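Local coordinates for mandelate racemase/muconate lactonizing enzyme, C-terminal domain protein (PDB 4DWD), which binds magnesium and belongs to the mandelate racemase/muconate lactonizing group of the enolase superfamily, where it possibly acts as a hydro-lyase, at residues R167-D171 / N199-S203; G332-F336 / E363-R367; A50-V55 / G89-A94. One frame throughout, in Å; residues are numbered along the deposited sequence.

How the interactions relate
Interaction 3 packs two helices within the N-terminal capping domain, interaction 1 joins two loops that follow barrel strands, and interaction 2 ties the loop after barrel strand 323-325 to the helix leading the chain back to the N-terminal sheet. None touches another: the nearest atoms of interactions 2 and 3 are about 10 Å apart, those of 1 and 3 about 11 Å, and those of 1 and 2 about 20 Å. Asp197, Glu249, Val359 and Glu361 bind calcium in a structure of this protein, though not in this chain. Asn199's side chain lies about 3 Å from Asp197's and 5 Å from Glu249's; Leu364's lies about 4 Å from those of Val359 and Glu361. Interactions 1 and 3 reach the same neighbouring subunit.

Interaction 1 (R167-D171 / N199-S203); sequences RTRCD and NNGYS
Asp171 and Ser203 pair two loops of the modified TIM barrel typical of the enolase superfamily, each leading from a strand (158-162 or 194-197) to the next helix. Among the hydrogen bonds, the Asp171 carboxylate grips Ser203 twice. OD1 takes Ser203 N at 2.9 Å from above the carboxylate plane, and OD2 takes Ser203 OG through its syn lone pair. Serine suits this N-cap because its hydroxyl also accepts from Gly206 N in the following helix. Asp171 N reaches Gly201 O at 3.0 Å, and a water donates to Arg169 O and Asn200 O. Asn199 N donates to OD1 of Asp197, which binds calcium in a structure of this protein.

Packing fills in between: Cys170 SG lies 3.4 Å from Ser203 N, while the Tyr202 ring presents its edge to Asp171 OD1.

Stacking closes the other end. The Arg167 chain bends at CG-CD (chi3 81°), laying its guanidinium over the Asn200 amide with the planes 18° apart. Asn200, like Asn199, has left-handed backbone angles, which asparagine tolerates. Gln250, Gln227 and His228 accept from the guanidinium nitrogens, and Glu224 takes Asn200 ND2. Asn200 OD1 sits over the centre of the guanidinium, 3.3 Å from Arg167 CZ.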
ATOM      1  N   ARG B 167      18.403  24.177  15.768  1.00 23.17           N
ATOM      2  CA  ARG B 167      17.361  23.515  14.951  1.00 23.88           C
ATOM      3  C   ARG B 167      16.572  24.448  14.026  1.00 24.34           C
ATOM      4  O   ARG B 167      15.707  23.986  13.264  1.00 25.33           O
ATOM      5  CB  ARG B 167      16.387  22.710  15.818  1.00 25.05           C
ATOM      6  CG  ARG B 167      16.950  21.400  16.341  1.00 23.05           C
ATOM      7  CD  ARG B 167      15.910  20.709  17.212  1.00 19.24           C
ATOM      8  NE  ARG B 167      14.913  19.988  16.421  1.00 19.35           N
ATOM      9  CZ  ARG B 167      13.995  19.169  16.936  1.00 16.35           C
ATOM     10  NH1 ARG B 167      13.927  18.991  18.247  1.00 16.97           N
ATOM     11  NH2 ARG B 167      13.160  18.508  16.141  1.00  6.92           N
ATOM     12  N   THR B 168      16.852  25.747  14.094  1.00 24.82           N
ATOM     13  CA  THR B 168      16.324  26.673  13.092  1.00 24.92           C
ATOM     14  C   THR B 168      17.174  26.630  11.825  1.00 24.46           C
ATOM     15  O   THR B 168      16.804  27.216  10.818  1.00 24.97           O
ATOM     16  CB  THR B 168      16.229  28.132  13.590  1.00 24.53           C
ATOM     17  OG1 THR B 168      17.538  28.626  13.917  1.00 24.71           O
ATOM     18  CG2 THR B 168      15.301  28.248  14.804  1.00 23.77           C
ATOM     19  N   ARG B 169      18.303  25.926  11.890  1.00 23.36           N
ATOM     20  CA  ARG B 169      19.204  25.779  10.749  1.00 21.24           C
ATOM     21  C   ARG B 169      19.218  24.331  10.271  1.00 19.31           C
ATOM     22  O   ARG B 169      18.914  23.417  11.036  1.00 22.16           O
ATOM     23  CB  ARG B 169      20.612  26.222  11.133  1.00 21.56           C
ATOM     24  CG  ARG B 169      20.674  27.653  11.663  1.00 25.81           C
ATOM     25  CD  ARG B 169      22.108  28.065  11.921  1.00 32.07           C
ATOM     26  NE  ARG B 169      22.830  28.258  10.666  1.00 31.86           N
ATOM     27  CZ  ARG B 169      24.156  28.321  10.557  1.00 21.28           C
ATOM     28  NH1 ARG B 169      24.919  28.209  11.635  1.00 35.10           N
ATOM     29  NH2 ARG B 169      24.710  28.491   9.388  1.00 29.31           N
ATOM     30  N   CYS B 170      19.569  24.120   9.008  1.00 17.82           N
ATOM     31  CA  CYS B 170      19.440  22.801   8.405  1.00 16.92           C
ATOM     32  C   CYS B 170      20.572  22.590   7.400  1.00 15.09           C
ATOM     33  O   CYS B 170      20.928  23.517   6.679  1.00 17.23           O
ATOM     34  CB  CYS B 170      18.091  22.717   7.692  1.00 17.14           C
ATOM     35  SG  CYS B 170      17.642  21.046   7.201  1.00 18.55           S
ATOM     36  N   ASP B 171      21.141  21.380   7.370  1.00 13.32           N
ATOM     37  CA  ASP B 171      22.217  21.027   6.440  1.00 14.19           C
ATOM     38  C   ASP B 171      23.323  22.082   6.496  1.00 15.08           C
ATOM     39  O   ASP B 171      23.816  22.521   5.463  1.00 16.60           O
ATOM     40  CB  ASP B 171      21.706  20.928   4.990  1.00 14.86           C
ATOM     41  CG  ASP B 171      20.765  19.754   4.750  1.00 13.13           C
ATOM     42  OD1 ASP B 171      20.624  18.867   5.617  1.00 11.82           O
ATOM     43  OD2 ASP B 171      20.170  19.722   3.652  1.00 15.31           O
ATOM     44  N   ASN B 199      20.949  15.190  16.023  1.00 10.01           N
ATOM     45  CA  ASN B 199      20.075  16.132  16.738  1.00 11.40           C
ATOM     46  C   ASN B 199      19.250  16.954  15.746  1.00 11.08           C
ATOM     47  O   ASN B 199      19.167  18.181  15.838  1.00 11.31           O
ATOM     48  CB  ASN B 199      20.882  17.023  17.697  1.00 12.79           C
ATOM     49  CG  ASN B 199      21.557  16.225  18.791  1.00 13.73           C
ATOM     50  OD1 ASN B 199      22.781  16.067  18.796  1.00 14.80           O
ATOM     51  ND2 ASN B 199      20.768  15.700  19.715  1.00 14.98           N
ATOM     52  N   ASN B 200      18.639  16.241  14.798  1.00 10.09           N
ATOM     53  CA  ASN B 200      17.603  16.794  13.919  1.00 10.54           C
ATOM     54  C   ASN B 200      18.148  17.793  12.904  1.00 10.98           C
ATOM     55  O   ASN B 200      17.415  18.665  12.428  1.00 12.24           O
ATOM     56  CB  ASN B 200      16.472  17.413  14.762  1.00 11.87           C
ATOM     57  CG  ASN B 200      16.006  16.493  15.870  1.00 11.79           C
ATOM     58  OD1 ASN B 200      16.272  16.755  17.043  1.00 12.72           O
ATOM     59  ND2 ASN B 200      15.316  15.412  15.515  1.00 12.04           N
ATOM     60  N   GLY B 201      19.422  17.636  12.541  1.00 10.47           N
ATOM     61  CA  GLY B 201      20.113  18.672  11.790  1.00 12.69           C
ATOM     62  C   GLY B 201      19.975  18.637  10.282  1.00 10.70           C
ATOM     63  O   GLY B 201      20.449  19.556   9.631  1.00 11.29           O
ATOM     64  N   TYR B 202      19.332  17.611   9.722  1.00  9.20           N
ATOM     65  CA  TYR B 202      19.358  17.448   8.257  1.00  9.30           C
ATOM     66  C   TYR B 202      18.001  17.372   7.599  1.00  9.36           C
ATOM     67  O   TYR B 202      16.995  16.979   8.212  1.00 10.21           O
ATOM     68  CB  TYR B 202      20.136  16.192   7.844  1.00  9.64           C
ATOM     69  CG  TYR B 202      21.529  16.121   8.406  1.00  9.49           C
ATOM     70  CD1 TYR B 202      22.469  17.117   8.137  1.00 10.66           C
ATOM     71  CD2 TYR B 202      21.913  15.056   9.197  1.00 10.51           C
ATOM     72  CE1 TYR B 202      23.749  17.052   8.666  1.00 11.18           C
ATOM     73  CE2 TYR B 202      23.198  14.971   9.725  1.00 10.47           C
ATOM     74  CZ  TYR B 202      24.105  15.978   9.454  1.00 11.73           C
ATOM     75  OH  TYR B 202      25.364  15.908   9.989  1.00 12.75           O
ATOM     76  N   SER B 203      17.992  17.755   6.327  1.00  9.34           N
ATOM     77  CA  SER B 203      16.874  17.472   5.446  1.00 10.02           C
ATOM     78  C   SER B 203      16.878  15.979   5.118  1.00  9.57           C
ATOM     79  O   SER B 203      17.843  15.276   5.432  1.00  9.42           O
ATOM     80  CB  SER B 203      17.052  18.263   4.155  1.00 11.04           C
ATOM     81  OG  SER B 203      18.254  17.894   3.488  1.00 11.29           O
TER
HETATM   82  O   HOH W   1      18.239  21.394  12.704  1.00 19.81           O

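Interaction 2 (G332-F336 / E363-R367); sequences GRPVF and ELASR
Val335, Pro334 and Arg367 bury the most surface where the loop 332-336 meets the helical segment 363-367, and no hydrogen bond crosses between the two.

Pro334 follows a cis peptide bond, and its compact ring juts toward the helix. CG approaches Arg367 NH2 at 3.4 Å, and CD lies over one face of the guanidinium, displaced toward its rim. The same ring meets the Glu363 side chain at about a right angle, with CG 3.5 Å from Glu363 OE1. A rigid apolar ring suits this place because it brings no polar group to compete with the salt bridge.

Arg367 runs extended from CG to NE, which carries its guanidinium to the proline. Glu363 bends at its second torsion (chi2 -66°) to bring OE1 to the guanidinium edge, where the salt bridge from Arg367 NE measures 3.0 Å and helps hold the group flat against Pro334.

Val335 divides its two methyls. CG2 packs on Arg367 CD at 3.6 Å, whereas CG1 meets Leu364 CD1 and also lies over the face of the Phe336 ring.

The loop follows barrel strand 323-325 and precedes strand 346-348, which runs antiparallel to strand 125-132, and the helix leads into strand 368-372 of the N-terminal sheet. Val13 of strand 5-14 touches Val335, Leu364 and Arg367, while Ala14 O and Gly16 O accept from Arg367 NH1.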
ATOM      1  N   GLY B 332      26.208  14.764  39.002  1.00 13.43           N
ATOM      2  CA  GLY B 332      25.447  13.915  39.920  1.00 13.15           C
ATOM      3  C   GLY B 332      25.806  14.172  41.377  1.00 13.45           C
ATOM      4  O   GLY B 332      24.960  14.047  42.265  1.00 13.31           O
ATOM      5  N   ARG B 333      27.066  14.535  41.619  1.00 14.36           N
ATOM      6  CA  ARG B 333      27.522  14.937  42.941  1.00 14.16           C
ATOM      7  C   ARG B 333      27.455  16.474  43.053  1.00 14.81           C
ATOM      8  O   ARG B 333      27.653  17.174  42.054  1.00 16.18           O
ATOM      9  CB  ARG B 333      28.956  14.442  43.160  1.00 16.19           C
ATOM     10  CG  ARG B 333      29.103  12.930  43.086  1.00 20.19           C
ATOM     11  CD  ARG B 333      30.550  12.504  43.279  1.00 22.18           C
ATOM     12  NE  ARG B 333      30.727  11.064  43.065  1.00 24.49           N
ATOM     13  CZ  ARG B 333      30.633  10.143  44.023  1.00 26.23           C
ATOM     14  NH1 ARG B 333      30.364  10.498  45.275  1.00 27.15           N
ATOM     15  NH2 ARG B 333      30.808   8.864  43.733  1.00 29.76           N
ATOM     16  N   PRO B 334      27.213  17.012  44.266  1.00 14.31           N
ATOM     17  CA  PRO B 334      27.114  16.323  45.553  1.00 14.07           C
ATOM     18  C   PRO B 334      25.695  15.963  45.991  1.00 14.15           C
ATOM     19  O   PRO B 334      25.520  15.431  47.095  1.00 15.97           O
ATOM     20  CB  PRO B 334      27.696  17.352  46.517  1.00 16.12           C
ATOM     21  CG  PRO B 334      27.264  18.658  45.947  1.00 16.00           C
ATOM     22  CD  PRO B 334      27.219  18.478  44.443  1.00 14.81           C
ATOM     23  N   VAL B 335      24.691  16.237  45.159  1.00 13.17           N
ATOM     24  CA  VAL B 335      23.307  15.954  45.558  1.00 13.53           C
ATOM     25  C   VAL B 335      23.087  14.469  45.818  1.00 13.74           C
ATOM     26  O   VAL B 335      22.369  14.099  46.749  1.00 13.93           O
ATOM     27  CB  VAL B 335      22.294  16.515  44.543  1.00 14.03           C
ATOM     28  CG1 VAL B 335      20.885  15.981  44.800  1.00 14.25           C
ATOM     29  CG2 VAL B 335      22.305  18.035  44.634  1.00 15.10           C
ATOM     30  N   PHE B 336      23.702  13.626  44.991  1.00 13.73           N
ATOM     31  CA  PHE B 336      23.626  12.181  45.170  1.00 13.25           C
ATOM     32  C   PHE B 336      24.960  11.611  45.610  1.00 13.99           C
ATOM     33  O   PHE B 336      26.010  12.110  45.217  1.00 15.19           O
ATOM     34  CB  PHE B 336      23.164  11.503  43.873  1.00 13.27           C
ATOM     35  CG  PHE B 336      21.822  11.971  43.402  1.00 13.78           C
ATOM     36  CD1 PHE B 336      20.666  11.668  44.115  1.00 15.66           C
ATOM     37  CD2 PHE B 336      21.724  12.764  42.263  1.00 14.61           C
ATOM     38  CE1 PHE B 336      19.428  12.121  43.678  1.00 15.74           C
ATOM     39  CE2 PHE B 336      20.494  13.216  41.821  1.00 14.02           C
ATOM     40  CZ  PHE B 336      19.344  12.903  42.537  1.00 13.93           C
ATOM     41  N   GLU B 363      22.868  18.556  51.283  1.00 19.71           N
ATOM     42  CA  GLU B 363      23.213  19.150  49.999  1.00 20.30           C
ATOM     43  C   GLU B 363      21.936  19.437  49.226  1.00 19.54           C
ATOM     44  O   GLU B 363      21.764  20.531  48.689  1.00 18.40           O
ATOM     45  CB  GLU B 363      24.138  18.246  49.176  1.00 19.80           C
ATOM     46  CG  GLU B 363      25.612  18.345  49.554  1.00 20.40           C
ATOM     47  CD  GLU B 363      26.226  19.707  49.259  1.00 21.21           C
ATOM     48  OE1 GLU B 363      25.645  20.510  48.501  1.00 20.64           O
ATOM     49  OE2 GLU B 363      27.313  19.979  49.798  1.00 31.46           O
ATOM     50  N   LEU B 364      21.034  18.460  49.185  1.00 18.18           N
ATOM     51  CA  LEU B 364      19.763  18.660  48.504  1.00 18.94           C
ATOM     52  C   LEU B 364      19.047  19.886  49.054  1.00 19.53           C
ATOM     53  O   LEU B 364      18.652  20.762  48.293  1.00 19.49           O
ATOM     54  CB  LEU B 364      18.868  17.438  48.669  1.00 19.62           C
ATOM     55  CG  LEU B 364      17.478  17.705  48.090  1.00 21.35           C
ATOM     56  CD1 LEU B 364      17.505  17.519  46.585  1.00 18.80           C
ATOM     57  CD2 LEU B 364      16.433  16.849  48.769  1.00 24.06           C
ATOM     58  N   ALA B 365      18.871  19.926  50.376  1.00 20.37           N
ATOM     59  CA  ALA B 365      18.187  21.036  51.035  1.00 21.87           C
ATOM     60  C   ALA B 365      18.775  22.383  50.626  1.00 19.80           C
ATOM     61  O   ALA B 365      18.029  23.306  50.294  1.00 23.62           O
ATOM     62  CB  ALA B 365      18.201  20.865  52.548  1.00 22.97           C
ATOM     63  N   SER B 366      20.104  22.476  50.605  1.00 19.37           N
ATOM     64  CA  SER B 366      20.793  23.734  50.303  1.00 19.99           C
ATOM     65  C   SER B 366      20.671  24.164  48.845  1.00 20.32           C
ATOM     66  O   SER B 366      20.899  25.333  48.524  1.00 19.83           O
ATOM     67  CB  SER B 366      22.270  23.639  50.684  1.00 22.60           C
ATOM     68  OG  SER B 366      22.978  22.853  49.746  1.00 24.97           O
ATOM     69  N   ARG B 367      20.322  23.217  47.971  1.00 17.38           N
ATOM     70  CA  ARG B 367      20.285  23.454  46.519  1.00 18.59           C
ATOM     71  C   ARG B 367      18.873  23.428  45.931  1.00 17.90           C
ATOM     72  O   ARG B 367      18.687  23.692  44.732  1.00 14.91           O
ATOM     73  CB  ARG B 367      21.161  22.427  45.789  1.00 15.36           C
ATOM     74  CG  ARG B 367      22.658  22.608  46.025  1.00 15.54           C
ATOM     75  CD  ARG B 367      23.403  21.307  45.773  1.00 15.73           C
ATOM     76  NE  ARG B 367      24.852  21.487  45.830  1.00 17.60           N
ATOM     77  CZ  ARG B 367      25.622  21.742  44.773  1.00 16.53           C
ATOM     78  NH1 ARG B 367      25.092  21.853  43.556  1.00 16.17           N
ATOM     79  NH2 ARG B 367      26.931  21.901  44.937  1.00 16.97           N
TER

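Interaction 3 (A50-V55 / G89-A94); sequences ASLGVV and GIATAA
Ile90 of helix 90-110 presses on Ala50 and Val54 of helix 49-63, and Ala94 on Val55, in the capping domain, the alpha+beta N-terminal part of the enolase superfamily fold. The short segments cross at -62° with their axes 8.2 Å apart, a spacing consistent with the small Ala50, Ser51 and Ala94 at the crossing.

Ile90 spreads its branches over the start of segment 50-55. CD1 rests on Ala50 CB at 3.6 Å, while CG2, set anti to the backbone N, drops into the hollow between Ala50, Ser51 and Val54, where it meets Val54 CG2 at 4.0 Å. Because alanine ends at CB, this larger branched side chain fits beside it.

One turn on, Ala94 CB fills the next hollow, bordered by Ser51, Val54 and Val55. It comes 3.7 Å from Val55 CG2 and 3.6 Å from Ser51 O, close contacts that a lone methyl fits well. Leu85 of a neighbouring subunit adds to the packing on Ile90, and Ala42 of strand 37-42 touches Ser51 and Ala93.

Serine brings a polar group into this buried seam. Ser51 OG donates to Ile90 O at 2.7 Å, meeting an in-plane lone pair, while Ala94 N bonds the same oxygen.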
ATOM      1  N   ALA B  50       8.137  23.933  34.162  1.00 11.19           N
ATOM      2  CA  ALA B  50       6.743  23.723  33.788  1.00 11.42           C
ATOM      3  C   ALA B  50       6.264  22.345  34.270  1.00 11.04           C
ATOM      4  O   ALA B  50       5.168  22.237  34.833  1.00 11.18           O
ATOM      5  CB  ALA B  50       6.548  23.882  32.281  1.00 10.75           C
ATOM      6  N   SER B  51       7.079  21.304  34.083  1.00 10.57           N
ATOM      7  CA  SER B  51       6.702  19.981  34.603  1.00 10.60           C
ATOM      8  C   SER B  51       6.512  19.974  36.124  1.00 10.35           C
ATOM      9  O   SER B  51       5.572  19.374  36.638  1.00 11.00           O
ATOM     10  CB  SER B  51       7.700  18.892  34.198  1.00 10.29           C
ATOM     11  OG  SER B  51       7.664  18.653  32.799  1.00 10.26           O
ATOM     12  N   LEU B  52       7.411  20.645  36.835  1.00 10.27           N
ATOM     13  CA  LEU B  52       7.305  20.743  38.282  1.00 11.06           C
ATOM     14  C   LEU B  52       6.036  21.482  38.719  1.00 10.74           C
ATOM     15  O   LEU B  52       5.404  21.088  39.703  1.00 11.11           O
ATOM     16  CB  LEU B  52       8.552  21.413  38.862  1.00 11.62           C
ATOM     17  CG  LEU B  52       9.869  20.628  38.740  1.00 10.66           C
ATOM     18  CD1 LEU B  52      11.008  21.484  39.291  1.00 12.31           C
ATOM     19  CD2 LEU B  52       9.809  19.281  39.458  1.00 11.40           C
ATOM     20  N   GLY B  53       5.656  22.520  37.979  1.00 10.74           N
ATOM     21  CA  GLY B  53       4.401  23.225  38.231  1.00 11.95           C
ATOM     22  C   GLY B  53       3.181  22.335  38.024  1.00 11.09           C
ATOM     23  O   GLY B  53       2.218  22.394  38.793  1.00 11.72           O
ATOM     24  N   VAL B  54       3.217  21.487  36.994  1.00 10.75           N
ATOM     25  CA  VAL B  54       2.122  20.550  36.754  1.00 10.44           C
ATOM     26  C   VAL B  54       2.053  19.528  37.892  1.00 11.36           C
ATOM     27  O   VAL B  54       0.967  19.198  38.372  1.00 12.36           O
ATOM     28  CB  VAL B  54       2.257  19.895  35.359  1.00 10.92           C
ATOM     29  CG1 VAL B  54       1.309  18.712  35.221  1.00 13.01           C
ATOM     30  CG2 VAL B  54       1.979  20.915  34.259  1.00 11.68           C
ATOM     31  N   VAL B  55       3.207  19.047  38.362  1.00 10.72           N
ATOM     32  CA  VAL B  55       3.205  18.172  39.549  1.00 11.25           C
ATOM     33  C   VAL B  55       2.539  18.871  40.749  1.00 12.36           C
ATOM     34  O   VAL B  55       1.609  18.328  41.353  1.00 13.21           O
ATOM     35  CB  VAL B  55       4.628  17.693  39.919  1.00 10.95           C
ATOM     36  CG1 VAL B  55       4.632  16.912  41.233  1.00 12.51           C
ATOM     37  CG2 VAL B  55       5.211  16.827  38.805  1.00 11.73           C
ATOM     38  N   GLY B  89       5.644  15.938  26.381  1.00 10.80           N
ATOM     39  CA  GLY B  89       6.689  16.820  26.909  1.00 11.35           C
ATOM     40  C   GLY B  89       6.448  17.162  28.365  1.00 10.17           C
ATOM     41  O   GLY B  89       6.723  16.365  29.254  1.00 10.02           O
ATOM     42  N   ILE B  90       5.935  18.360  28.612  1.00  9.40           N
ATOM     43  CA  ILE B  90       5.788  18.831  29.986  1.00  9.56           C
ATOM     44  C   ILE B  90       4.970  17.881  30.870  1.00  9.78           C
ATOM     45  O   ILE B  90       5.409  17.482  31.960  1.00 10.09           O
ATOM     46  CB  ILE B  90       5.169  20.239  29.999  1.00  9.52           C
ATOM     47  CG1 ILE B  90       6.190  21.261  29.471  1.00  9.72           C
ATOM     48  CG2 ILE B  90       4.751  20.628  31.417  1.00 10.06           C
ATOM     49  CD1 ILE B  90       5.585  22.583  29.037  1.00 10.42           C
ATOM     50  N   ALA B  91       3.781  17.503  30.404  1.00  9.41           N
ATOM     51  CA  ALA B  91       2.908  16.669  31.217  1.00  9.42           C
ATOM     52  C   ALA B  91       3.396  15.226  31.306  1.00  9.12           C
ATOM     53  O   ALA B  91       3.345  14.629  32.384  1.00  9.93           O
ATOM     54  CB  ALA B  91       1.462  16.744  30.724  1.00 10.12           C
ATOM     55  N   THR B  92       3.866  14.649  30.196  1.00  9.21           N
ATOM     56  CA  THR B  92       4.375  13.284  30.295  1.00  9.85           C
ATOM     57  C   THR B  92       5.610  13.185  31.200  1.00  9.13           C
ATOM     58  O   THR B  92       5.777  12.173  31.873  1.00  9.28           O
ATOM     59  CB  THR B  92       4.653  12.622  28.924  1.00  9.93           C
ATOM     60  OG1 THR B  92       5.586  13.407  28.159  1.00  9.44           O
ATOM     61  CG2 THR B  92       3.343  12.467  28.124  1.00 11.38           C
ATOM     62  N   ALA B  93       6.460  14.214  31.219  1.00  9.08           N
ATOM     63  CA  ALA B  93       7.624  14.203  32.130  1.00  8.92           C
ATOM     64  C   ALA B  93       7.193  14.322  33.589  1.00  9.43           C
ATOM     65  O   ALA B  93       7.767  13.665  34.458  1.00  9.82           O
ATOM     66  CB  ALA B  93       8.619  15.297  31.775  1.00  9.60           C
ATOM     67  N   ALA B  94       6.183  15.153  33.859  1.00  9.24           N
ATOM     68  CA  ALA B  94       5.603  15.237  35.206  1.00  9.25           C
ATOM     69  C   ALA B  94       5.078  13.884  35.681  1.00  9.38           C
ATOM     70  O   ALA B  94       5.345  13.455  36.808  1.00 10.09           O
ATOM     71  CB  ALA B  94       4.501  16.278  35.226  1.00 11.08           C
TER